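Local coordinates for hypothetical protein Atu2299 (PDB 2HLY) that is of unknown function but belongs to the DUF2026 family, grouped in a clan with papain-like cysteine peptidases, which suggests a related fold, at residues Trp97-Met102 / Met119-Leu124. Residues are numbered along the deposited sequence; the frame is centred on the assembly and turned at random.
Sequences WAIDFM and MFQRPL
A98 and R122 form the hydrogen-bonded pair at the heart of this contact: A98 N donates to R122 O at 2.7 Å, almost in line with the carbonyl, and R122 N returns a bond to A98 O at 2.9 Å (N-H...O 165°). A third backbone bond, D100 N to F120 O, is longer at 3.1 Å. Between them, at the non-hydrogen-bonded pair I99 and Q121, Q121 CA brings a CA-H...O contact to A98 O at 3.3 Å.

Side chains pack on both faces. On that of I99 and Q121, the Q121 chain runs extended from a CG anti to the backbone N (chi1 178°); CG lies 3.9 Å from I99 CG1 and also touches W97 CE3, while OE1 sits over one face of the indole, toward its rim. A98 CB, on the face of R122 and F120, touches F120 CE2 and also meets L124 CD2, from just past strand 120-123, at 3.8 Å; the F120 ring turns its edge to D100 N. Where the strands pair W97 with P123, the two side chains lie side by side, with W97 CZ3 3.7 Å from P123 CD.

Side-chain polar bonds gather at D100: OD1 accepts from M102 N at 3.0 Å, forming an Asx turn, while OD2 bonds H89 NE2. Q121 NE2 is held by I8 O. With strand 120-123 at the margin and 89-94 beyond 97-100, the pair builds one side of a four-stranded antiparallel sheet, consistent with the beta half of a papain-like fold.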
ATOM      1  N   TRP A  97      13.776  -1.735   1.965  1.00 11.62           N
ATOM      2  CA  TRP A  97      12.636  -2.639   1.787  1.00 10.14           C
ATOM      3  C   TRP A  97      11.642  -2.105   0.768  1.00 10.24           C
ATOM      4  O   TRP A  97      11.363  -0.902   0.746  1.00 10.23           O
ATOM      5  CB  TRP A  97      11.887  -2.872   3.127  1.00  9.97           C
ATOM      6  CG  TRP A  97      12.707  -3.637   4.092  1.00  9.94           C
ATOM      7  CD1 TRP A  97      13.614  -3.130   4.991  1.00 12.10           C
ATOM      8  CD2 TRP A  97      12.784  -5.060   4.200  1.00 10.17           C
ATOM      9  NE1 TRP A  97      14.216  -4.165   5.684  1.00 13.61           N
ATOM     10  CE2 TRP A  97      13.735  -5.357   5.205  1.00 11.49           C
ATOM     11  CE3 TRP A  97      12.127  -6.113   3.563  1.00 10.70           C
ATOM     12  CZ2 TRP A  97      14.049  -6.676   5.574  1.00 10.59           C
ATOM     13  CZ3 TRP A  97      12.449  -7.424   3.931  1.00 10.27           C
ATOM     14  CH2 TRP A  97      13.396  -7.685   4.930  1.00 11.32           C
ATOM     15  N   ALA A  98      11.126  -3.007  -0.058  1.00  9.27           N
ATOM     16  CA  ALA A  98       9.943  -2.734  -0.890  1.00  9.56           C
ATOM     17  C   ALA A  98       8.742  -3.207  -0.088  1.00  9.13           C
ATOM     18  O   ALA A  98       8.658  -4.390   0.306  1.00  9.81           O
ATOM     19  CB  ALA A  98      10.022  -3.510  -2.194  1.00 10.00           C
ATOM     20  N   ILE A  99       7.815  -2.286   0.165  1.00  8.46           N
ATOM     21  CA  ILE A  99       6.609  -2.616   0.889  1.00  9.69           C
ATOM     22  C   ILE A  99       5.404  -2.148   0.082  1.00  9.14           C
ATOM     23  O   ILE A  99       5.343  -0.991  -0.344  1.00  9.62           O
ATOM     24  CB  ILE A  99       6.594  -1.976   2.296  1.00 10.18           C
ATOM     25  CG1 ILE A  99       7.898  -2.330   3.033  1.00 10.59           C
ATOM     26  CG2 ILE A  99       5.402  -2.513   3.083  1.00 10.42           C
ATOM     27  CD1 ILE A  99       8.098  -1.666   4.369  1.00 13.14           C
ATOM     28  N   ASP A 100       4.460  -3.058  -0.137  1.00  8.61           N
ATOM     29  CA  ASP A 100       3.230  -2.678  -0.823  1.00  8.99           C
ATOM     30  C   ASP A 100       2.089  -2.921   0.150  1.00  8.55           C
ATOM     31  O   ASP A 100       1.610  -4.050   0.297  1.00  8.72           O
ATOM     32  CB  ASP A 100       3.051  -3.473  -2.124  1.00  9.86           C
ATOM     33  CG  ASP A 100       1.964  -2.905  -3.000  1.00 10.96           C
ATOM     34  OD1 ASP A 100       1.019  -2.286  -2.449  1.00  9.54           O
ATOM     35  OD2 ASP A 100       2.067  -3.055  -4.244  1.00 10.55           O
ATOM     36  N   PHE A 101       1.666  -1.861   0.830  1.00  8.82           N
ATOM     37  CA  PHE A 101       0.597  -2.008   1.826  1.00  8.26           C
ATOM     38  C   PHE A 101      -0.763  -2.336   1.212  1.00  8.21           C
ATOM     39  O   PHE A 101      -1.679  -2.685   1.951  1.00  8.82           O
ATOM     40  CB  PHE A 101       0.477  -0.749   2.691  1.00  9.18           C
ATOM     41  CG  PHE A 101       1.635  -0.545   3.602  1.00  9.60           C
ATOM     42  CD1 PHE A 101       1.768  -1.326   4.738  1.00  9.06           C
ATOM     43  CD2 PHE A 101       2.577   0.454   3.348  1.00 10.26           C
ATOM     44  CE1 PHE A 101       2.860  -1.135   5.603  1.00 10.13           C
ATOM     45  CE2 PHE A 101       3.663   0.648   4.216  1.00  9.97           C
ATOM     46  CZ  PHE A 101       3.786  -0.135   5.351  1.00  9.56           C
ATOM     47  N   MET A 102      -0.896  -2.204  -0.114  1.00  7.59           N
ATOM     48  CA  MET A 102      -2.149  -2.530  -0.781  1.00  8.91           C
ATOM     49  C   MET A 102      -2.299  -4.033  -1.005  1.00  8.08           C
ATOM     50  O   MET A 102      -3.374  -4.488  -1.371  1.00  8.48           O
ATOM     51  CB  MET A 102      -2.256  -1.809  -2.138  1.00  9.47           C
ATOM     52  CG  MET A 102      -3.646  -1.886  -2.745  1.00 10.87           C
ATOM     53  SD  MET A 102      -3.668  -0.899  -4.239  1.00 11.99           S
ATOM     54  CE  MET A 102      -5.175  -1.524  -5.028  1.00 14.64           C
ATOM     55  N   MET A 119       0.792 -10.423   2.980  1.00  9.37           N
ATOM     56  CA  MET A 119       1.735  -9.316   3.088  1.00  9.31           C
ATOM     57  C   MET A 119       2.723  -9.282   1.919  1.00  8.95           C
ATOM     58  O   MET A 119       3.242 -10.326   1.536  1.00  9.94           O
ATOM     59  CB  MET A 119       2.532  -9.446   4.384  1.00  9.34           C
ATOM     60  CG  MET A 119       3.676  -8.455   4.477  1.00 10.08           C
ATOM     61  SD  MET A 119       4.541  -8.390   6.043  1.00 10.50           S
ATOM     62  CE  MET A 119       5.498  -9.896   5.975  1.00 12.09           C
ATOM     63  N   PHE A 120       3.012  -8.077   1.407  1.00  8.33           N
ATOM     64  CA  PHE A 120       4.186  -7.893   0.541  1.00  8.06           C
ATOM     65  C   PHE A 120       5.207  -6.948   1.186  1.00  7.90           C
ATOM     66  O   PHE A 120       4.990  -5.747   1.287  1.00  8.16           O
ATOM     67  CB  PHE A 120       3.847  -7.382  -0.871  1.00  8.49           C
ATOM     68  CG  PHE A 120       5.042  -7.408  -1.764  1.00  8.19           C
ATOM     69  CD1 PHE A 120       5.367  -8.571  -2.468  1.00 10.74           C
ATOM     70  CD2 PHE A 120       5.909  -6.310  -1.816  1.00  8.68           C
ATOM     71  CE1 PHE A 120       6.528  -8.630  -3.259  1.00 12.25           C
ATOM     72  CE2 PHE A 120       7.085  -6.369  -2.580  1.00  9.41           C
ATOM     73  CZ  PHE A 120       7.376  -7.531  -3.311  1.00 11.71           C
ATOM     74  N   GLN A 121       6.324  -7.531   1.615  1.00  8.06           N
ATOM     75  CA  GLN A 121       7.432  -6.774   2.209  1.00  8.31           C
ATOM     76  C   GLN A 121       8.692  -7.596   1.892  1.00  8.99           C
ATOM     77  O   GLN A 121       8.885  -8.689   2.445  1.00  9.74           O
ATOM     78  CB  GLN A 121       7.236  -6.646   3.725  1.00  9.01           C
ATOM     79  CG  GLN A 121       8.409  -5.897   4.395  1.00  8.83           C
ATOM     80  CD  GLN A 121       8.351  -5.805   5.910  1.00  7.94           C
ATOM     81  OE1 GLN A 121       9.234  -5.191   6.505  1.00  9.38           O
ATOM     82  NE2 GLN A 121       7.324  -6.399   6.533  1.00  9.60           N
ATOM     83  N   ARG A 122       9.516  -7.074   0.981  1.00  8.44           N
ATOM     84  CA  ARG A 122      10.693  -7.819   0.497  1.00  9.61           C
ATOM     85  C   ARG A 122      11.852  -6.848   0.251  1.00  9.42           C
ATOM     86  O   ARG A 122      11.618  -5.674  -0.042  1.00  9.31           O
ATOM     87  CB  ARG A 122      10.371  -8.573  -0.801  1.00  9.76           C
ATOM     88  CG  ARG A 122       9.212  -9.585  -0.722  1.00 10.97           C
ATOM     89  CD  ARG A 122       9.248 -10.593  -1.888  1.00 11.28           C
ATOM     90  NE  ARG A 122      10.480 -11.373  -1.817  1.00 12.32           N
ATOM     91  CZ  ARG A 122      11.250 -11.712  -2.857  1.00 12.83           C
ATOM     92  NH1 ARG A 122      10.924 -11.375  -4.112  1.00 13.72           N
ATOM     93  NH2 ARG A 122      12.375 -12.380  -2.645  1.00 14.46           N
ATOM     94  N   PRO A 123      13.106  -7.333   0.331  1.00 10.10           N
ATOM     95  CA  PRO A 123      14.219  -6.418   0.072  1.00 10.02           C
ATOM     96  C   PRO A 123      14.199  -5.921  -1.378  1.00 10.09           C
ATOM     97  O   PRO A 123      13.967  -6.702  -2.294  1.00 10.19           O
ATOM     98  CB  PRO A 123      15.473  -7.285   0.318  1.00 10.41           C
ATOM     99  CG  PRO A 123      14.989  -8.439   1.176  1.00 11.49           C
ATOM    100  CD  PRO A 123      13.572  -8.690   0.679  1.00 10.58           C
ATOM    101  N   LEU A 124      14.446  -4.631  -1.578  1.00 10.19           N
ATOM    102  CA  LEU A 124      14.549  -4.117  -2.951  1.00 10.48           C
ATOM    103  C   LEU A 124      15.655  -4.832  -3.724  1.00 10.66           C
ATOM    104  O   LEU A 124      15.562  -5.024  -4.950  1.00 11.38           O
ATOM    105  CB  LEU A 124      14.811  -2.608  -2.942  1.00 10.82           C
ATOM    106  CG  LEU A 124      13.583  -1.721  -2.793  1.00 13.53           C
ATOM    107  CD1 LEU A 124      14.023  -0.315  -2.412  1.00 17.45           C
ATOM    108  CD2 LEU A 124      12.796  -1.705  -4.088  1.00 16.05           C
TER